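Local coordinates for phosphoribosylamine--glycine ligase (Thermotoga maritima, PDB 1VKZ), which catalyses the ATP-dependent joining of 5-phosphoribosylamine to glycine, giving glycinamide ribonucleotide, in the second step of de novo purine biosynthesis, at residues A[292-300]-A[374-382]; A[76-84]-A[94-105]. One frame throughout, in Å; residues are numbered along the deposited sequence.

Contact 1. Residues A[292-300]-A[374-382]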
ATOM      1  N   ASP A 292      -1.276  -0.591  -2.964  1.00 42.61           N
ATOM      2  CA  ASP A 292      -1.321  -1.175  -4.313  1.00 43.86           C
ATOM      3  C   ASP A 292      -2.175  -2.419  -4.138  1.00 45.30           C
ATOM      4  O   ASP A 292      -1.736  -3.349  -3.499  1.00 46.23           O
ATOM      5  CB  ASP A 292       0.078  -1.585  -4.760  1.00 45.38           C
ATOM      6  CG  ASP A 292       0.242  -1.696  -6.293  1.00 47.41           C
ATOM      7  OD1 ASP A 292      -0.693  -1.970  -7.052  1.00 40.71           O
ATOM      8  OD2 ASP A 292       1.340  -1.525  -6.838  1.00 52.54           O
ATOM      9  N   PRO A 293      -3.386  -2.475  -4.693  1.00 47.99           N
ATOM     10  CA  PRO A 293      -3.843  -1.618  -5.764  1.00 47.18           C
ATOM     11  C   PRO A 293      -4.758  -0.454  -5.395  1.00 48.67           C
ATOM     12  O   PRO A 293      -5.537  -0.032  -6.241  1.00 49.97           O
ATOM     13  CB  PRO A 293      -4.606  -2.601  -6.611  1.00 47.06           C
ATOM     14  CG  PRO A 293      -5.140  -3.615  -5.640  1.00 44.49           C
ATOM     15  CD  PRO A 293      -4.415  -3.462  -4.342  1.00 49.43           C
ATOM     16  N   GLU A 294      -4.672   0.098  -4.187  1.00 48.34           N
ATOM     17  CA  GLU A 294      -5.544   1.247  -3.871  1.00 47.65           C
ATOM     18  C   GLU A 294      -5.205   2.497  -4.679  1.00 45.86           C
ATOM     19  O   GLU A 294      -6.070   3.259  -5.038  1.00 44.52           O
ATOM     20  CB  GLU A 294      -5.492   1.611  -2.390  1.00 48.77           C
ATOM     21  CG  GLU A 294      -6.155   0.606  -1.460  1.00 52.58           C
ATOM     22  CD  GLU A 294      -5.158  -0.272  -0.757  1.00 56.40           C
ATOM     23  OE1 GLU A 294      -4.199  -0.708  -1.420  1.00 57.82           O
ATOM     24  OE2 GLU A 294      -5.344  -0.526   0.447  1.00 62.90           O
ATOM     25  N   THR A 295      -3.926   2.725  -4.914  1.00 46.34           N
ATOM     26  CA  THR A 295      -3.472   3.899  -5.667  1.00 46.21           C
ATOM     27  C   THR A 295      -4.071   3.965  -7.057  1.00 45.65           C
ATOM     28  O   THR A 295      -4.533   5.025  -7.495  1.00 49.18           O
ATOM     29  CB  THR A 295      -1.914   3.910  -5.771  1.00 48.38           C
ATOM     30  OG1 THR A 295      -1.303   4.082  -4.476  1.00 43.90           O
ATOM     31  CG2 THR A 295      -1.409   5.097  -6.617  1.00 47.76           C
ATOM     32  N   GLU A 296      -4.048   2.837  -7.758  1.00 47.44           N
ATOM     33  CA  GLU A 296      -4.671   2.698  -9.094  1.00 44.76           C
ATOM     34  C   GLU A 296      -6.081   3.263  -9.054  1.00 43.94           C
ATOM     35  O   GLU A 296      -6.463   4.042  -9.902  1.00 46.63           O
ATOM     36  CB  GLU A 296      -4.718   1.216  -9.524  1.00 42.98           C
ATOM     37  CG  GLU A 296      -3.378   0.615  -9.918  1.00 39.47           C
ATOM     38  CD  GLU A 296      -2.527   0.064  -8.779  1.00 43.93           C
ATOM     39  OE1 GLU A 296      -2.510   0.591  -7.631  1.00 47.96           O
ATOM     40  OE2 GLU A 296      -1.805  -0.908  -9.061  1.00 45.71           O
ATOM     41  N   VAL A 297      -6.847   2.884  -8.042  1.00 43.63           N
ATOM     42  CA  VAL A 297      -8.241   3.308  -7.956  1.00 44.07           C
ATOM     43  C   VAL A 297      -8.361   4.791  -7.626  1.00 40.79           C
ATOM     44  O   VAL A 297      -9.118   5.503  -8.257  1.00 42.39           O
ATOM     45  CB  VAL A 297      -9.020   2.451  -6.951  1.00 41.65           C
ATOM     46  CG1 VAL A 297     -10.446   2.934  -6.830  1.00 46.76           C
ATOM     47  CG2 VAL A 297      -9.051   1.043  -7.434  1.00 51.32           C
ATOM     48  N   ILE A 298      -7.638   5.224  -6.612  1.00 41.08           N
ATOM     49  CA  ILE A 298      -7.663   6.599  -6.145  1.00 41.67           C
ATOM     50  C   ILE A 298      -7.292   7.518  -7.288  1.00 42.27           C
ATOM     51  O   ILE A 298      -7.983   8.463  -7.582  1.00 45.88           O
ATOM     52  CB  ILE A 298      -6.688   6.781  -4.943  1.00 40.94           C
ATOM     53  CG1 ILE A 298      -7.219   6.042  -3.702  1.00 42.93           C
ATOM     54  CG2 ILE A 298      -6.492   8.267  -4.622  1.00 44.87           C
ATOM     55  CD1 ILE A 298      -6.126   5.719  -2.551  1.00 41.82           C
ATOM     56  N   VAL A 299      -6.185   7.221  -7.939  1.00 45.27           N
ATOM     57  CA  VAL A 299      -5.705   7.998  -9.087  1.00 45.29           C
ATOM     58  C   VAL A 299      -6.727   8.062 -10.226  1.00 45.33           C
ATOM     59  O   VAL A 299      -6.937   9.107 -10.827  1.00 43.65           O
ATOM     60  CB  VAL A 299      -4.369   7.403  -9.591  1.00 44.32           C
ATOM     61  CG1 VAL A 299      -3.939   8.008 -10.885  1.00 48.27           C
ATOM     62  CG2 VAL A 299      -3.270   7.607  -8.530  1.00 49.86           C
ATOM     63  N   THR A 300      -7.369   6.936 -10.515  1.00 46.07           N
ATOM     64  CA  THR A 300      -8.330   6.892 -11.599  1.00 44.70           C
ATOM     65  C   THR A 300      -9.545   7.677 -11.211  1.00 43.69           C
ATOM     66  O   THR A 300     -10.258   8.103 -12.071  1.00 44.62           O
ATOM     67  CB  THR A 300      -8.740   5.451 -11.948  1.00 42.89           C
ATOM     68  OG1 THR A 300      -7.591   4.691 -12.287  1.00 40.74           O
ATOM     69  CG2 THR A 300      -9.560   5.409 -13.222  1.00 50.13           C
ATOM     70  N   ARG A 374       1.843  -9.968  -9.638  1.00 42.90           N
ATOM     71  CA  ARG A 374       0.748  -9.209 -10.192  1.00 43.43           C
ATOM     72  C   ARG A 374       1.236  -8.596 -11.493  1.00 42.50           C
ATOM     73  O   ARG A 374       2.244  -7.852 -11.530  1.00 40.63           O
ATOM     74  CB  ARG A 374       0.284  -8.150  -9.196  1.00 39.08           C
ATOM     75  CG  ARG A 374      -0.114  -8.807  -7.877  1.00 50.72           C
ATOM     76  CD  ARG A 374      -0.862  -7.927  -6.882  1.00 47.19           C
ATOM     77  NE  ARG A 374       0.004  -6.936  -6.240  1.00 52.87           N
ATOM     78  CZ  ARG A 374      -0.434  -5.969  -5.448  1.00 47.85           C
ATOM     79  NH1 ARG A 374      -1.721  -5.849  -5.189  1.00 51.52           N
ATOM     80  NH2 ARG A 374       0.416  -5.121  -4.927  1.00 51.99           N
ATOM     81  N   VAL A 375       0.499  -8.905 -12.560  1.00 42.84           N
ATOM     82  CA  VAL A 375       0.922  -8.598 -13.918  1.00 41.87           C
ATOM     83  C   VAL A 375       0.296  -7.279 -14.324  1.00 41.38           C
ATOM     84  O   VAL A 375       0.999  -6.275 -14.577  1.00 40.75           O
ATOM     85  CB  VAL A 375       0.546  -9.766 -14.881  1.00 40.06           C
ATOM     86  CG1 VAL A 375       1.157  -9.596 -16.288  1.00 42.12           C
ATOM     87  CG2 VAL A 375       1.019 -11.055 -14.291  1.00 40.50           C
ATOM     88  N   LEU A 376      -1.024  -7.274 -14.354  1.00 41.22           N
ATOM     89  CA  LEU A 376      -1.776  -6.121 -14.837  1.00 44.48           C
ATOM     90  C   LEU A 376      -2.890  -5.711 -13.891  1.00 44.58           C
ATOM     91  O   LEU A 376      -3.511  -6.541 -13.230  1.00 45.30           O
ATOM     92  CB  LEU A 376      -2.425  -6.418 -16.203  1.00 44.51           C
ATOM     93  CG  LEU A 376      -1.446  -6.826 -17.292  1.00 50.69           C
ATOM     94  CD1 LEU A 376      -2.103  -7.679 -18.350  1.00 53.50           C
ATOM     95  CD2 LEU A 376      -0.812  -5.605 -17.928  1.00 51.91           C
ATOM     96  N   HIS A 377      -3.192  -4.419 -13.939  1.00 45.02           N
ATOM     97  CA  HIS A 377      -4.356  -3.863 -13.331  1.00 43.67           C
ATOM     98  C   HIS A 377      -5.281  -3.424 -14.449  1.00 42.91           C
ATOM     99  O   HIS A 377      -4.953  -2.530 -15.203  1.00 42.23           O
ATOM    100  CB  HIS A 377      -3.910  -2.731 -12.443  1.00 41.43           C
ATOM    101  CG  HIS A 377      -2.918  -3.174 -11.424  1.00 47.10           C
ATOM    102  ND1 HIS A 377      -3.231  -3.294 -10.089  1.00 44.99           N
ATOM    103  CD2 HIS A 377      -1.641  -3.604 -11.555  1.00 50.11           C
ATOM    104  CE1 HIS A 377      -2.174  -3.743  -9.435  1.00 53.69           C
ATOM    105  NE2 HIS A 377      -1.194  -3.932 -10.301  1.00 52.69           N
ATOM    106  N   CYS A 378      -6.440  -4.087 -14.559  1.00 43.26           N
ATOM    107  CA  CYS A 378      -7.493  -3.678 -15.489  1.00 41.98           C
ATOM    108  C   CYS A 378      -8.515  -2.731 -14.842  1.00 42.59           C
ATOM    109  O   CYS A 378      -9.173  -3.073 -13.863  1.00 40.26           O
ATOM    110  CB  CYS A 378      -8.179  -4.896 -16.045  1.00 41.38           C
ATOM    111  SG  CYS A 378      -7.090  -5.840 -17.125  1.00 43.01           S
HETATM  112  N   MSE A 379      -8.601  -1.512 -15.359  1.00 43.36           N
HETATM  113  CA  MSE A 379      -9.457  -0.493 -14.747  1.00 45.27           C
HETATM  114  C   MSE A 379     -10.785  -0.400 -15.493  1.00 44.81           C
HETATM  115  O   MSE A 379     -10.828  -0.447 -16.719  1.00 44.39           O
HETATM  116  CB  MSE A 379      -8.794   0.901 -14.739  1.00 45.30           C
HETATM  117  CG  MSE A 379      -7.349   0.955 -14.209  1.00 51.23           C
HETATM  118 SE   MSE A 379      -7.168   0.362 -12.338  1.00 60.70          SE
HETATM  119  CE  MSE A 379      -6.704  -1.248 -12.622  1.00 68.23           C
ATOM    120  N   GLY A 380     -11.857  -0.276 -14.715  1.00 45.18           N
ATOM    121  CA  GLY A 380     -13.152   0.067 -15.210  1.00 44.11           C
ATOM    122  C   GLY A 380     -13.545   1.354 -14.546  1.00 44.83           C
ATOM    123  O   GLY A 380     -13.158   1.597 -13.417  1.00 42.93           O
ATOM    124  N   THR A 381     -14.318   2.179 -15.262  1.00 48.07           N
ATOM    125  CA  THR A 381     -14.815   3.444 -14.735  1.00 47.34           C
ATOM    126  C   THR A 381     -16.279   3.591 -15.097  1.00 43.86           C
ATOM    127  O   THR A 381     -16.713   3.060 -16.092  1.00 44.20           O
ATOM    128  CB  THR A 381     -14.025   4.644 -15.329  1.00 48.07           C
ATOM    129  OG1 THR A 381     -14.036   4.573 -16.760  1.00 45.99           O
ATOM    130  CG2 THR A 381     -12.558   4.593 -14.959  1.00 50.81           C
ATOM    131  N   GLY A 382     -17.029   4.313 -14.276  1.00 42.57           N
ATOM    132  CA  GLY A 382     -18.409   4.629 -14.584  1.00 42.65           C
ATOM    133  C   GLY A 382     -19.033   5.543 -13.549  1.00 42.99           C
ATOM    134  O   GLY A 382     -18.397   5.918 -12.565  1.00 42.35           O
TER
HETATM  135  O   HOH W   1       1.314  -3.547  -8.783  1.00 31.79           O

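Contact 2. Residues A[76-84]-A[94-105]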
ATOM      1  N   PRO A  76       7.421   5.087  -3.574  1.00 64.16           N
ATOM      2  CA  PRO A  76       6.613   4.046  -2.881  1.00 65.28           C
ATOM      3  C   PRO A  76       7.301   2.693  -2.589  1.00 66.14           C
ATOM      4  O   PRO A  76       7.455   1.869  -3.508  1.00 68.67           O
ATOM      5  CB  PRO A  76       5.480   3.821  -3.872  1.00 66.63           C
ATOM      6  CG  PRO A  76       6.081   4.483  -5.218  1.00 72.14           C
ATOM      7  CD  PRO A  76       7.596   4.732  -4.976  1.00 64.65           C
ATOM      8  N   GLY A  77       7.686   2.455  -1.329  1.00 66.24           N
ATOM      9  CA  GLY A  77       8.284   1.188  -0.957  1.00 65.54           C
ATOM     10  C   GLY A  77       8.984   1.185   0.383  1.00 66.22           C
ATOM     11  O   GLY A  77       8.506   1.802   1.342  1.00 68.53           O
ATOM     12  N   SER A  78      10.093   0.432   0.435  1.00 64.15           N
ATOM     13  CA  SER A  78      11.051   0.426   1.529  1.00 61.99           C
ATOM     14  C   SER A  78      12.342   1.158   1.139  1.00 59.42           C
ATOM     15  O   SER A  78      13.308   1.229   1.931  1.00 57.73           O
ATOM     16  CB  SER A  78      11.418  -1.032   1.875  1.00 65.23           C
ATOM     17  OG  SER A  78      12.233  -1.624   0.861  1.00 66.03           O
ATOM     18  N   GLU A  79      12.385   1.675  -0.086  1.00 56.72           N
ATOM     19  CA  GLU A  79      13.349   2.726  -0.396  1.00 56.30           C
ATOM     20  C   GLU A  79      13.441   3.639   0.834  1.00 55.07           C
ATOM     21  O   GLU A  79      14.540   3.933   1.320  1.00 57.50           O
ATOM     22  CB  GLU A  79      12.946   3.476  -1.671  1.00 55.92           C
ATOM     23  CG  GLU A  79      13.740   3.029  -2.911  1.00 61.76           C
ATOM     24  CD  GLU A  79      12.893   2.659  -4.139  1.00 68.09           C
ATOM     25  OE1 GLU A  79      11.664   2.925  -4.160  1.00 76.97           O
ATOM     26  OE2 GLU A  79      13.456   2.083  -5.107  1.00 52.69           O
ATOM     27  N   GLU A  80      12.288   3.962   1.413  1.00 52.75           N
ATOM     28  CA  GLU A  80      12.199   4.932   2.490  1.00 50.22           C
ATOM     29  C   GLU A  80      12.822   4.663   3.833  1.00 52.90           C
ATOM     30  O   GLU A  80      12.820   5.560   4.660  1.00 52.82           O
ATOM     31  CB  GLU A  80      10.774   5.382   2.664  1.00 49.13           C
ATOM     32  CG  GLU A  80      10.576   6.687   1.954  1.00 45.69           C
ATOM     33  CD  GLU A  80       9.186   6.904   1.581  1.00 51.31           C
ATOM     34  OE1 GLU A  80       8.416   5.932   1.456  1.00 58.56           O
ATOM     35  OE2 GLU A  80       8.870   8.067   1.399  1.00 70.83           O
ATOM     36  N   PHE A  81      13.409   3.495   4.047  1.00 56.70           N
ATOM     37  CA  PHE A  81      14.351   3.352   5.168  1.00 58.81           C
ATOM     38  C   PHE A  81      15.785   3.619   4.676  1.00 57.27           C
ATOM     39  O   PHE A  81      16.739   3.049   5.196  1.00 57.06           O
ATOM     40  CB  PHE A  81      14.115   2.029   5.885  1.00 62.20           C
ATOM     41  CG  PHE A  81      12.656   1.655   5.909  1.00 67.03           C
ATOM     42  CD1 PHE A  81      12.129   0.781   4.965  1.00 73.64           C
ATOM     43  CD2 PHE A  81      11.784   2.266   6.797  1.00 69.11           C
ATOM     44  CE1 PHE A  81      10.754   0.498   4.950  1.00 74.60           C
ATOM     45  CE2 PHE A  81      10.422   1.968   6.784  1.00 71.45           C
ATOM     46  CZ  PHE A  81       9.911   1.098   5.863  1.00 68.11           C
ATOM     47  N   LEU A  82      15.888   4.491   3.651  1.00 57.96           N
ATOM     48  CA  LEU A  82      17.015   5.453   3.472  1.00 57.67           C
ATOM     49  C   LEU A  82      16.710   6.782   2.679  1.00 56.36           C
ATOM     50  O   LEU A  82      17.182   7.841   3.082  1.00 56.69           O
ATOM     51  CB  LEU A  82      18.270   4.758   2.893  1.00 58.31           C
ATOM     52  CG  LEU A  82      19.660   5.427   3.077  1.00 58.92           C
ATOM     53  CD1 LEU A  82      19.741   6.544   4.148  1.00 61.22           C
ATOM     54  CD2 LEU A  82      20.755   4.373   3.389  1.00 59.95           C
ATOM     55  N   VAL A  83      15.936   6.736   1.588  1.00 56.04           N
ATOM     56  CA  VAL A  83      15.915   7.842   0.576  1.00 56.29           C
ATOM     57  C   VAL A  83      15.922   9.292   1.135  1.00 57.18           C
ATOM     58  O   VAL A  83      16.899  10.047   0.939  1.00 55.85           O
ATOM     59  CB  VAL A  83      14.768   7.710  -0.531  1.00 56.34           C
ATOM     60  CG1 VAL A  83      15.113   6.668  -1.585  1.00 59.35           C
ATOM     61  CG2 VAL A  83      13.412   7.391   0.053  1.00 54.26           C
ATOM     62  N   GLU A  84      14.851   9.668   1.842  1.00 56.32           N
ATOM     63  CA  GLU A  84      14.589  11.079   2.163  1.00 54.55           C
ATOM     64  C   GLU A  84      15.538  11.655   3.198  1.00 49.21           C
ATOM     65  O   GLU A  84      16.665  11.209   3.315  1.00 50.33           O
ATOM     66  CB  GLU A  84      13.120  11.233   2.589  1.00 52.83           C
ATOM     67  CG  GLU A  84      12.790  12.573   3.242  1.00 64.11           C
ATOM     68  CD  GLU A  84      12.933  13.809   2.345  1.00 71.12           C
ATOM     69  OE1 GLU A  84      12.949  13.689   1.095  1.00 66.13           O
ATOM     70  OE2 GLU A  84      13.006  14.932   2.917  1.00 74.86           O
ATOM     71  N   PHE A  94       9.631  13.038  -1.817  1.00 38.62           N
ATOM     72  CA  PHE A  94       8.383  13.353  -1.183  1.00 38.77           C
ATOM     73  C   PHE A  94       7.951  12.138  -0.346  1.00 36.77           C
ATOM     74  O   PHE A  94       7.082  11.383  -0.710  1.00 37.49           O
ATOM     75  CB  PHE A  94       7.319  13.787  -2.212  1.00 39.42           C
ATOM     76  CG  PHE A  94       6.012  14.235  -1.573  1.00 40.93           C
ATOM     77  CD1 PHE A  94       6.018  15.200  -0.570  1.00 44.58           C
ATOM     78  CD2 PHE A  94       4.810  13.646  -1.918  1.00 42.00           C
ATOM     79  CE1 PHE A  94       4.837  15.587   0.036  1.00 44.88           C
ATOM     80  CE2 PHE A  94       3.627  14.046  -1.338  1.00 43.70           C
ATOM     81  CZ  PHE A  94       3.639  15.015  -0.356  1.00 38.48           C
ATOM     82  N   GLY A  95       8.614  11.970   0.779  1.00 37.60           N
ATOM     83  CA  GLY A  95       8.345  10.910   1.652  1.00 38.34           C
ATOM     84  C   GLY A  95       9.173  11.117   2.862  1.00 38.65           C
ATOM     85  O   GLY A  95      10.129  11.832   2.810  1.00 38.71           O
ATOM     86  N   PRO A  96       8.801  10.496   3.975  1.00 44.50           N
ATOM     87  CA  PRO A  96       9.390  10.846   5.250  1.00 45.81           C
ATOM     88  C   PRO A  96      10.814  10.331   5.420  1.00 45.41           C
ATOM     89  O   PRO A  96      11.181   9.331   4.794  1.00 47.42           O
ATOM     90  CB  PRO A  96       8.441  10.172   6.234  1.00 44.05           C
ATOM     91  CG  PRO A  96       7.935   9.037   5.526  1.00 42.81           C
ATOM     92  CD  PRO A  96       7.789   9.430   4.116  1.00 39.98           C
ATOM     93  N   VAL A  97      11.591  10.994   6.274  1.00 41.98           N
ATOM     94  CA  VAL A  97      12.922  10.489   6.667  1.00 41.10           C
ATOM     95  C   VAL A  97      12.861   9.151   7.382  1.00 39.56           C
ATOM     96  O   VAL A  97      11.815   8.769   7.865  1.00 43.11           O
ATOM     97  CB  VAL A  97      13.695  11.499   7.572  1.00 40.22           C
ATOM     98  CG1 VAL A  97      13.902  12.829   6.851  1.00 43.79           C
ATOM     99  CG2 VAL A  97      13.014  11.725   8.902  1.00 43.19           C
ATOM    100  N   LYS A  98      13.995   8.449   7.450  1.00 43.52           N
ATOM    101  CA  LYS A  98      14.110   7.122   8.078  1.00 45.46           C
ATOM    102  C   LYS A  98      13.456   7.045   9.458  1.00 46.84           C
ATOM    103  O   LYS A  98      12.754   6.051   9.788  1.00 48.82           O
ATOM    104  CB  LYS A  98      15.564   6.744   8.310  1.00 42.89           C
ATOM    105  CG  LYS A  98      16.353   6.316   7.106  1.00 54.21           C
ATOM    106  CD  LYS A  98      17.629   5.460   7.500  1.00 50.03           C
ATOM    107  CE  LYS A  98      18.569   6.133   8.546  1.00 56.29           C
ATOM    108  NZ  LYS A  98      19.547   7.157   7.991  1.00 53.96           N
ATOM    109  N   GLU A  99      13.722   8.065  10.272  1.00 43.92           N
ATOM    110  CA  GLU A  99      13.238   8.086  11.641  1.00 44.88           C
ATOM    111  C   GLU A  99      11.724   8.048  11.701  1.00 44.61           C
ATOM    112  O   GLU A  99      11.166   7.472  12.595  1.00 46.34           O
ATOM    113  CB  GLU A  99      13.768   9.319  12.386  1.00 45.53           C
ATOM    114  CG  GLU A  99      15.280   9.291  12.627  1.00 51.49           C
ATOM    115  CD  GLU A  99      16.137   9.992  11.543  1.00 57.20           C
ATOM    116  OE1 GLU A  99      15.708  10.178  10.366  1.00 47.76           O
ATOM    117  OE2 GLU A  99      17.277  10.368  11.889  1.00 56.40           O
ATOM    118  N   VAL A 100      11.064   8.681  10.746  1.00 46.12           N
ATOM    119  CA  VAL A 100       9.608   8.784  10.756  1.00 43.39           C
ATOM    120  C   VAL A 100       9.042   7.500  10.191  1.00 42.06           C
ATOM    121  O   VAL A 100       8.011   7.016  10.674  1.00 38.86           O
ATOM    122  CB  VAL A 100       9.088   9.965   9.924  1.00 40.84           C
ATOM    123  CG1 VAL A 100       7.603   9.981   9.929  1.00 47.54           C
ATOM    124  CG2 VAL A 100       9.598  11.263  10.461  1.00 45.83           C
ATOM    125  N   ALA A 101       9.743   6.962   9.187  1.00 41.43           N
ATOM    126  CA  ALA A 101       9.361   5.709   8.534  1.00 41.80           C
ATOM    127  C   ALA A 101       9.487   4.464   9.434  1.00 42.20           C
ATOM    128  O   ALA A 101       8.977   3.407   9.059  1.00 41.68           O
ATOM    129  CB  ALA A 101      10.160   5.518   7.237  1.00 39.98           C
ATOM    130  N   ARG A 102      10.152   4.588  10.592  1.00 42.35           N
ATOM    131  CA  ARG A 102      10.054   3.577  11.679  1.00 44.88           C
ATOM    132  C   ARG A 102       8.614   3.293  12.087  1.00 44.67           C
ATOM    133  O   ARG A 102       8.311   2.258  12.679  1.00 47.92           O
ATOM    134  CB  ARG A 102      10.719   4.052  12.953  1.00 43.88           C
ATOM    135  CG  ARG A 102      12.132   4.308  12.907  1.00 46.08           C
ATOM    136  CD  ARG A 102      12.659   4.578  14.301  1.00 58.04           C
ATOM    137  NE  ARG A 102      12.860   3.322  15.038  1.00 63.07           N
ATOM    138  CZ  ARG A 102      12.976   3.212  16.359  1.00 62.69           C
ATOM    139  NH1 ARG A 102      12.898   4.283  17.142  1.00 62.66           N
ATOM    140  NH2 ARG A 102      13.162   2.008  16.895  1.00 59.34           N
ATOM    141  N   LEU A 103       7.728   4.239  11.826  1.00 44.93           N
ATOM    142  CA  LEU A 103       6.333   4.030  12.050  1.00 43.78           C
ATOM    143  C   LEU A 103       5.847   2.824  11.262  1.00 44.57           C
ATOM    144  O   LEU A 103       4.982   2.099  11.770  1.00 47.09           O
ATOM    145  CB  LEU A 103       5.543   5.266  11.651  1.00 43.14           C
ATOM    146  CG  LEU A 103       5.623   6.465  12.562  1.00 43.17           C
ATOM    147  CD1 LEU A 103       4.709   7.530  12.000  1.00 51.52           C
ATOM    148  CD2 LEU A 103       5.205   6.152  13.976  1.00 50.78           C
ATOM    149  N   GLU A 104       6.367   2.629  10.030  1.00 43.09           N
ATOM    150  CA  GLU A 104       6.074   1.430   9.248  1.00 43.94           C
ATOM    151  C   GLU A 104       7.109   0.353   9.515  1.00 44.23           C
ATOM    152  O   GLU A 104       6.768  -0.813   9.592  1.00 46.49           O
ATOM    153  CB  GLU A 104       5.970   1.680   7.729  1.00 43.93           C
ATOM    154  CG  GLU A 104       5.535   0.407   6.950  1.00 45.14           C
ATOM    155  CD  GLU A 104       5.454   0.510   5.399  1.00 49.03           C
ATOM    156  OE1 GLU A 104       5.128   1.564   4.788  1.00 44.23           O
ATOM    157  OE2 GLU A 104       5.686  -0.537   4.760  1.00 63.71           O
ATOM    158  N   GLY A 105       8.367   0.743   9.667  1.00 45.18           N
ATOM    159  CA  GLY A 105       9.489  -0.204   9.712  1.00 44.25           C
ATOM    160  C   GLY A 105       9.653  -1.042  10.975  1.00 40.00           C
ATOM    161  O   GLY A 105      10.231  -2.120  10.926  1.00 41.26           O
TER
HETATM  162  O   HOH W   2      10.588  14.334   4.422  1.00 44.02           O

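Contact 1. Residues A[292-300]-A[374-382]
R374 and D292 meet through a two-pronged grip: NH1 and NH2 of the arginine both donate to one backbone oxygen, D292 O, the bonds measuring 3.0 and 3.1 Å. The oxygen sits in the guanidinium plane, whereas both nitrogens approach it from above the carbonyl plane, on the same face. The bend at chi3 (-73°) turns the arginine end to this position, and NH1 has a further acceptor in G231 O. D292 OD1 lies over a guanidinium face, 4.0 Å from R374 NH2, a long salt bridge of charge alone. At this polar end a water also joins D292 OD2, to which it donates at 2.8 Å, to NE2 of the buried H377.

The tightly packed part follows along the strand. Behind the cis peptide that precedes it, P293 sets its CB against the edge of the H377 imidazole, 3.8 Å from ND1. E296, bent at chi2 (85°), brings CG to 3.9 Å from H377 ND1 and places OE2 over a face of the ring, while its CB rests 3.8 Å from SE of selenomethionine M379. H377 ND1 is bonded to D330 of the adjoining strand 327-334, which, with the water on NE2, probably sets the ring's rotation.

The far end is looser, and both its residues are partly exposed. T300 CG2 meets T381 CG2 at 3.6 Å, while T300 OG1 bonds back to E296 O of its own helix.

This is helix-on-sheet packing that joins the ATP-grasp part of the chain to the six-stranded antiparallel sheet containing strand 374-382. Its chemistry sets D292, E296 and D330 near one histidine; R374 probably offsets part of the negative charge of D292, while H377 joins D330, by a direct bond, to D292, through a water.

Contact 2. Residues A[76-84]-A[94-105]
F81 and K98 bring their CA atoms to 4.8 Å, and E84 and V97 theirs to the same distance, with the irregular chain of 76-84 lying directly against the start of helix 98-105. F81 carries much of the contact. Its CG stands beside the backbone N (chi1 -35°), and the ring presents an edge to the helix: CE2 lies 3.1 Å from A101 O, near the ring plane, and 3.6 Å from A101 CB. With only the methyl of an alanine in place of this ring, the edge packed on A101 would be lost, which is likely to leave a gap between loop and helix, next to L151 of the predicted ATP-binding region.

E80 runs across P96, its OE2 3.2 Å from CD of that proline and beside G95 CA, where a side chain would collide with the carboxylate. On the outer side K98 lies alongside L82, its NZ 3.9 Å from L82 CD1, and K98 CD rests 3.5 Å from F81 O.

E104, whose CB nears the F81 ring edge, sends OE1 on to V288 N, beside the predicted metal ligand N287. The segments themselves meet by van der Waals contact, much of it between oxygens and carbons, with a water joining G95 O, at 3.0 Å, and, weakly, E84 OE2.

From the N terminus, contact 2 comes first, within the N-terminal domain. It draws the chain after strand 73-74 against the start of helix 98-105 and closes a short loop of nine residues, five of them (85-89) not modelled. Contact 1 opens much later and spans 73 residues, bringing helix 294-301 onto strand 374-382 of a six-stranded antiparallel sheet. The two loops run in series, neither nesting nor crossing, with centres about 24 Å apart on opposite sides of the chain's centre. Helix 25-36 neighbours both: it lies against P76, at the start of 76-84, and bonds to D292 of contact 1 through R26 N.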